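Local coordinates for protein putative cytochrome P450 154A1 (Streptomyces coelicolor, PDB 1ODO) that belongs to the cytochrome P450 family and holds a haem, beside which 4-phenyl-1H-imidazole is bound in this model, at residues Asp139-Gln142 against Glu143-Pro147; Leu265-Arg269 against Lys270-Thr274. All coordinates share one frame; numbering follows the deposited sequence.

Contact 1 of 2, residues Asp139-Gln142 against Glu143-Pro147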
ATOM      1  N   ASP A 139      -6.990 -19.778  -7.297  1.00 18.15           N
ATOM      2  CA  ASP A 139      -7.158 -18.410  -6.810  1.00 17.91           C
ATOM      3  C   ASP A 139      -5.752 -17.815  -6.776  1.00 16.42           C
ATOM      4  O   ASP A 139      -5.003 -18.012  -5.822  1.00 16.56           O
ATOM      5  CB  ASP A 139      -7.765 -18.387  -5.410  1.00 17.73           C
ATOM      6  CG  ASP A 139      -8.023 -16.972  -4.919  1.00 18.82           C
ATOM      7  OD1 ASP A 139      -7.524 -16.024  -5.562  1.00 15.81           O
ATOM      8  OD2 ASP A 139      -8.711 -16.805  -3.892  1.00 20.67           O
ATOM      9  N   LEU A 140      -5.405 -17.092  -7.833  1.00 17.58           N
ATOM     10  CA  LEU A 140      -4.095 -16.468  -7.956  1.00 17.35           C
ATOM     11  C   LEU A 140      -3.733 -15.524  -6.811  1.00 17.27           C
ATOM     12  O   LEU A 140      -2.554 -15.342  -6.498  1.00 14.82           O
ATOM     13  CB  LEU A 140      -4.007 -15.731  -9.294  1.00 18.05           C
ATOM     14  CG  LEU A 140      -2.621 -15.649  -9.931  1.00 21.60           C
ATOM     15  CD1 LEU A 140      -2.119 -17.059 -10.249  1.00 21.03           C
ATOM     16  CD2 LEU A 140      -2.695 -14.817 -11.204  1.00 19.91           C
ATOM     17  N   ARG A 141      -4.739 -14.925  -6.185  1.00 16.48           N
ATOM     18  CA  ARG A 141      -4.478 -14.012  -5.083  1.00 16.03           C
ATOM     19  C   ARG A 141      -3.836 -14.782  -3.930  1.00 16.62           C
ATOM     20  O   ARG A 141      -2.848 -14.337  -3.344  1.00 16.31           O
ATOM     21  CB  ARG A 141      -5.783 -13.343  -4.624  1.00 16.27           C
ATOM     22  CG  ARG A 141      -5.582 -12.234  -3.592  1.00 15.91           C
ATOM     23  CD  ARG A 141      -6.893 -11.523  -3.253  1.00 16.82           C
ATOM     24  NE  ARG A 141      -6.725 -10.596  -2.135  1.00 16.64           N
ATOM     25  CZ  ARG A 141      -6.238  -9.364  -2.241  1.00 16.45           C
ATOM     26  NH1 ARG A 141      -5.873  -8.884  -3.422  1.00 15.31           N
ATOM     27  NH2 ARG A 141      -6.088  -8.618  -1.155  1.00 15.79           N
ATOM     28  N   GLN A 142      -4.382 -15.956  -3.626  1.00 16.89           N
ATOM     29  CA  GLN A 142      -3.855 -16.781  -2.544  1.00 17.51           C
ATOM     30  C   GLN A 142      -2.611 -17.594  -2.908  1.00 16.57           C
ATOM     31  O   GLN A 142      -1.753 -17.825  -2.059  1.00 16.30           O
ATOM     32  CB  GLN A 142      -4.933 -17.747  -2.042  1.00 20.33           C
ATOM     33  CG  GLN A 142      -6.144 -17.084  -1.403  1.00 22.57           C
ATOM     34  CD  GLN A 142      -5.769 -16.190  -0.238  1.00 24.91           C
ATOM     35  OE1 GLN A 142      -4.983 -16.577   0.627  1.00 25.97           O
ATOM     36  NE2 GLN A 142      -6.334 -14.987  -0.207  1.00 24.87           N
ATOM     37  N   GLU A 143      -2.508 -18.025  -4.162  1.00 16.80           N
ATOM     38  CA  GLU A 143      -1.360 -18.818  -4.587  1.00 17.67           C
ATOM     39  C   GLU A 143      -0.136 -18.074  -5.113  1.00 16.89           C
ATOM     40  O   GLU A 143       0.932 -18.672  -5.255  1.00 16.77           O
ATOM     41  CB  GLU A 143      -1.812 -19.859  -5.619  1.00 20.28           C
ATOM     42  CG  GLU A 143      -2.895 -20.799  -5.096  1.00 22.68           C
ATOM     43  CD  GLU A 143      -2.523 -21.421  -3.759  1.00 25.54           C
ATOM     44  OE1 GLU A 143      -1.411 -21.972  -3.651  1.00 25.36           O
ATOM     45  OE2 GLU A 143      -3.343 -21.357  -2.815  1.00 26.64           O
ATOM     46  N   LEU A 144      -0.274 -16.781  -5.397  1.00 15.28           N
ATOM     47  CA  LEU A 144       0.857 -16.007  -5.903  1.00 15.33           C
ATOM     48  C   LEU A 144       0.947 -14.595  -5.332  1.00 14.51           C
ATOM     49  O   LEU A 144       1.960 -14.217  -4.745  1.00 13.85           O
ATOM     50  CB  LEU A 144       0.809 -15.917  -7.436  1.00 14.46           C
ATOM     51  CG  LEU A 144       1.902 -15.043  -8.071  1.00 15.42           C
ATOM     52  CD1 LEU A 144       3.273 -15.639  -7.765  1.00 15.55           C
ATOM     53  CD2 LEU A 144       1.695 -14.941  -9.575  1.00 16.67           C
ATOM     54  N   ALA A 145      -0.118 -13.820  -5.505  1.00 15.27           N
ATOM     55  CA  ALA A 145      -0.161 -12.443  -5.019  1.00 14.54           C
ATOM     56  C   ALA A 145       0.175 -12.263  -3.535  1.00 14.16           C
ATOM     57  O   ALA A 145       0.941 -11.370  -3.176  1.00 13.29           O
ATOM     58  CB  ALA A 145      -1.534 -11.825  -5.334  1.00 16.50           C
ATOM     59  N   TYR A 146      -0.389 -13.106  -2.676  1.00 14.23           N
ATOM     60  CA  TYR A 146      -0.127 -13.009  -1.242  1.00 15.04           C
ATOM     61  C   TYR A 146       1.218 -13.577  -0.781  1.00 14.81           C
ATOM     62  O   TYR A 146       1.973 -12.903  -0.080  1.00 14.64           O
ATOM     63  CB  TYR A 146      -1.254 -13.686  -0.446  1.00 16.17           C
ATOM     64  CG  TYR A 146      -2.341 -12.740   0.038  1.00 19.26           C
ATOM     65  CD1 TYR A 146      -3.680 -12.949  -0.299  1.00 19.56           C
ATOM     66  CD2 TYR A 146      -2.029 -11.651   0.855  1.00 20.53           C
ATOM     67  CE1 TYR A 146      -4.685 -12.096   0.166  1.00 21.53           C
ATOM     68  CE2 TYR A 146      -3.026 -10.793   1.324  1.00 22.21           C
ATOM     69  CZ  TYR A 146      -4.349 -11.020   0.977  1.00 22.36           C
ATOM     70  OH  TYR A 146      -5.331 -10.168   1.431  1.00 23.98           O
ATOM     71  N   PRO A 147       1.543 -14.820  -1.171  1.00 14.24           N
ATOM     72  CA  PRO A 147       2.819 -15.409  -0.743  1.00 13.68           C
ATOM     73  C   PRO A 147       4.127 -14.761  -1.202  1.00 13.02           C
ATOM     74  O   PRO A 147       5.107 -14.777  -0.458  1.00 13.14           O
ATOM     75  CB  PRO A 147       2.698 -16.865  -1.202  1.00 15.94           C
ATOM     76  CG  PRO A 147       1.823 -16.765  -2.414  1.00 16.71           C
ATOM     77  CD  PRO A 147       0.759 -15.786  -1.963  1.00 14.72           C
TER
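Arg141 and Tyr146 meet at both ends: their backbones are joined by a bond from Tyr146 N to Arg141 O (2.8 Å), and their side chains by one from Arg141 NH2 to Tyr146 OH (3.1 Å). The arginine chain is extended, with CG anti to the backbone N (chi1 -172°), and runs out beside the phenol ring, NE lying 3.4 Å from Tyr146 CE1. Guanidinium and ring are steeply inclined, 78° apart, and the phenol oxygen is tilted out of the guanidinium plane. Neither group depends on the other alone, since Arg141 NH1 has a salt bridge to Asp252 and a hydrogen bond to Asn249, while Tyr146 OH is also bonded to Glu245. The Gln142 side chain runs beside that of Tyr146, its amide turned 43° from the ring and NE2 3.3 Å from Tyr146 CD1.

At the start of the helix Asp139 is the N-cap. Its OD1 takes the Arg141 N-H from above the carboxylate plane and is also bonded to Leu401 N. Asp139 O accepts from Glu143 N at 3.0 Å. At the next residue the helix widens: Leu140 O receives both Leu144 N (2.9 Å) and Ala145 N (3.0 Å), the second being the straighter and the one in the carbonyl plane. Such i to i+5 bonding marks a pi-type turn, and Tyr146 N to Arg141 O repeats it. Pro147, lacking an N-H, sets CD 3.2 Å from Gln142 O.

This short helix follows strand 138-139, with Leu140 and Leu144 packed on helices 108-131 and 357-374, and Arg141, Ala145 and Tyr146 against Val248 of helix 247-260.

Contact 2 of 2, residues Leu265-Arg269 against Lys270-Thr274; sequences LALVR and KGEVT
Leu267 and Val268 meet Val273 where the chain folds back at the end of helix 262-270. Val268 CG2 touches Val273 CG2 at 3.5 Å, the two side chains crossing at about a right angle, and Leu267 CB lies 3.8 Å from that same Val273 methyl. With chi1 at -52°, Val273 has CG2 between its backbone N and carbonyl carbon, pointing at the helix. Further out on the leucine, Lys270 and Glu272 converge beside CD2, which lies 3.5 Å from Glu272 OE1.

The backbone holds these groups in place through a Schellman motif. Gly271, with phi +86°, turns the chain; Glu272 N bonds to Leu267 O at 2.9 Å, nearly in line with the carbonyl, and Gly271 N reaches Val268 O from well above its carbonyl plane. Val273 N adds a weak bond to Leu267 O. Lys270 N bonds to Ala266 O (2.8 Å), and the lysine chain, bent at chi3 (-67°), folds past that oxygen, carrying NZ toward Glu272. A water gives one hydrogen to Val268 O (2.8 Å) and the other to Val273 O, tying the last helical turn to the outgoing chain.

Beyond the turn, Trp275 and Val278 of helix 275-285 pack on Val268, and Thr338 touches Leu267 and Val273. Lys270 NZ makes a salt bridge to Glu272 OE2 at 3.0 Å, its hydrogen bond weak. Both residues are exposed, so solvent may weaken their attraction, and the turn's shape probably rests more on backbone bonds and the valine-leucine contact.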
ATOM      1  N   LEU A 265      -2.033  -7.039 -23.040  1.00 18.51           N
ATOM      2  CA  LEU A 265      -1.097  -8.158 -22.974  1.00 17.80           C
ATOM      3  C   LEU A 265      -0.417  -8.283 -24.337  1.00 18.50           C
ATOM      4  O   LEU A 265       0.782  -8.544 -24.426  1.00 17.78           O
ATOM      5  CB  LEU A 265      -1.835  -9.455 -22.636  1.00 18.82           C
ATOM      6  CG  LEU A 265      -0.983 -10.726 -22.545  1.00 20.20           C
ATOM      7  CD1 LEU A 265       0.175 -10.523 -21.585  1.00 19.44           C
ATOM      8  CD2 LEU A 265      -1.863 -11.883 -22.094  1.00 21.00           C
ATOM      9  N   ALA A 266      -1.194  -8.083 -25.399  1.00 19.04           N
ATOM     10  CA  ALA A 266      -0.670  -8.166 -26.758  1.00 19.16           C
ATOM     11  C   ALA A 266       0.409  -7.103 -26.963  1.00 18.45           C
ATOM     12  O   ALA A 266       1.403  -7.341 -27.645  1.00 18.12           O
ATOM     13  CB  ALA A 266      -1.802  -7.977 -27.771  1.00 21.36           C
ATOM     14  N   LEU A 267       0.218  -5.926 -26.371  1.00 18.53           N
ATOM     15  CA  LEU A 267       1.202  -4.853 -26.510  1.00 17.30           C
ATOM     16  C   LEU A 267       2.524  -5.310 -25.912  1.00 16.24           C
ATOM     17  O   LEU A 267       3.602  -4.983 -26.420  1.00 16.01           O
ATOM     18  CB  LEU A 267       0.728  -3.583 -25.800  1.00 18.59           C
ATOM     19  CG  LEU A 267      -0.417  -2.820 -26.468  1.00 19.84           C
ATOM     20  CD1 LEU A 267      -0.885  -1.701 -25.551  1.00 22.38           C
ATOM     21  CD2 LEU A 267       0.048  -2.264 -27.811  1.00 20.40           C
ATOM     22  N   VAL A 268       2.443  -6.059 -24.819  1.00 16.17           N
ATOM     23  CA  VAL A 268       3.653  -6.551 -24.177  1.00 16.14           C
ATOM     24  C   VAL A 268       4.323  -7.576 -25.091  1.00 16.23           C
ATOM     25  O   VAL A 268       5.525  -7.506 -25.342  1.00 15.91           O
ATOM     26  CB  VAL A 268       3.342  -7.223 -22.821  1.00 16.51           C
ATOM     27  CG1 VAL A 268       4.616  -7.810 -22.233  1.00 17.54           C
ATOM     28  CG2 VAL A 268       2.741  -6.199 -21.861  1.00 15.45           C
ATOM     29  N   ARG A 269       3.537  -8.523 -25.595  1.00 17.84           N
ATOM     30  CA  ARG A 269       4.073  -9.556 -26.476  1.00 19.57           C
ATOM     31  C   ARG A 269       4.661  -8.991 -27.770  1.00 19.82           C
ATOM     32  O   ARG A 269       5.611  -9.547 -28.321  1.00 19.98           O
ATOM     33  CB  ARG A 269       2.988 -10.590 -26.787  1.00 22.56           C
ATOM     34  CG  ARG A 269       2.432 -11.278 -25.543  1.00 27.84           C
ATOM     35  CD  ARG A 269       1.465 -12.391 -25.911  1.00 32.61           C
ATOM     36  NE  ARG A 269       0.917 -13.089 -24.748  1.00 36.59           N
ATOM     37  CZ  ARG A 269       1.649 -13.611 -23.765  1.00 39.94           C
ATOM     38  NH1 ARG A 269       2.971 -13.510 -23.787  1.00 42.15           N
ATOM     39  NH2 ARG A 269       1.057 -14.256 -22.767  1.00 40.62           N
ATOM     40  N   LYS A 270       4.106  -7.885 -28.252  1.00 20.43           N
ATOM     41  CA  LYS A 270       4.604  -7.274 -29.480  1.00 20.13           C
ATOM     42  C   LYS A 270       5.865  -6.471 -29.207  1.00 19.88           C
ATOM     43  O   LYS A 270       6.582  -6.100 -30.131  1.00 20.40           O
ATOM     44  CB  LYS A 270       3.546  -6.360 -30.101  1.00 22.29           C
ATOM     45  CG  LYS A 270       2.418  -7.100 -30.798  1.00 24.95           C
ATOM     46  CD  LYS A 270       1.416  -6.136 -31.416  1.00 27.10           C
ATOM     47  CE  LYS A 270       0.660  -5.360 -30.353  1.00 27.75           C
ATOM     48  NZ  LYS A 270      -0.292  -4.383 -30.955  1.00 30.98           N
ATOM     49  N   GLY A 271       6.135  -6.205 -27.934  1.00 18.89           N
ATOM     50  CA  GLY A 271       7.315  -5.442 -27.576  1.00 18.83           C
ATOM     51  C   GLY A 271       7.077  -3.940 -27.614  1.00 19.37           C
ATOM     52  O   GLY A 271       8.028  -3.159 -27.561  1.00 20.32           O
ATOM     53  N   GLU A 272       5.814  -3.532 -27.707  1.00 17.62           N
ATOM     54  CA  GLU A 272       5.464  -2.114 -27.752  1.00 18.85           C
ATOM     55  C   GLU A 272       5.504  -1.466 -26.370  1.00 17.75           C
ATOM     56  O   GLU A 272       5.716  -0.262 -26.251  1.00 18.68           O
ATOM     57  CB  GLU A 272       4.087  -1.930 -28.392  1.00 20.22           C
ATOM     58  CG  GLU A 272       4.087  -2.172 -29.896  1.00 25.92           C
ATOM     59  CD  GLU A 272       2.732  -1.920 -30.530  1.00 28.77           C
ATOM     60  OE1 GLU A 272       2.145  -0.845 -30.277  1.00 31.27           O
ATOM     61  OE2 GLU A 272       2.259  -2.794 -31.285  1.00 31.79           O
ATOM     62  N   VAL A 273       5.277  -2.263 -25.331  1.00 16.80           N
ATOM     63  CA  VAL A 273       5.305  -1.768 -23.955  1.00 16.25           C
ATOM     64  C   VAL A 273       6.011  -2.861 -23.167  1.00 16.80           C
ATOM     65  O   VAL A 273       6.042  -4.014 -23.597  1.00 16.57           O
ATOM     66  CB  VAL A 273       3.891  -1.554 -23.342  1.00 16.58           C
ATOM     67  CG1 VAL A 273       3.038  -0.696 -24.267  1.00 16.31           C
ATOM     68  CG2 VAL A 273       3.229  -2.897 -23.060  1.00 14.77           C
ATOM     69  N   THR A 274       6.578  -2.500 -22.023  1.00 16.30           N
ATOM     70  CA  THR A 274       7.284  -3.454 -21.176  1.00 16.81           C
ATOM     71  C   THR A 274       6.429  -3.848 -19.978  1.00 16.46           C
ATOM     72  O   THR A 274       5.363  -3.276 -19.747  1.00 15.70           O
ATOM     73  CB  THR A 274       8.573  -2.847 -20.617  1.00 17.42           C
ATOM     74  OG1 THR A 274       8.241  -1.713 -19.804  1.00 15.90           O
ATOM     75  CG2 THR A 274       9.495  -2.408 -21.745  1.00 17.28           C
TER
HETATM   76  O   HOH W   1       7.595  -6.171 -24.105  1.00 24.27           O

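Contact 1 comes first along the chain and contact 2 a little under 120 residues later, both in the same cytochrome P450 chain. Their centres are 24 Å apart and their nearest atoms about 11 Å, with no touch between them. Contact 1 is partly buried, at helix 140-145, with the side chain of Ala145 about 11 Å from the haem; contact 2 lies at the surface, its centre 27 Å from the centre of the chain, in the link between helices 262-270 and 275-285. They share neither helix nor strand. Contact 1 marks how a strand passes into helix, and contact 2 how one helix stops before the next, two separate junctions in a largely helical fold.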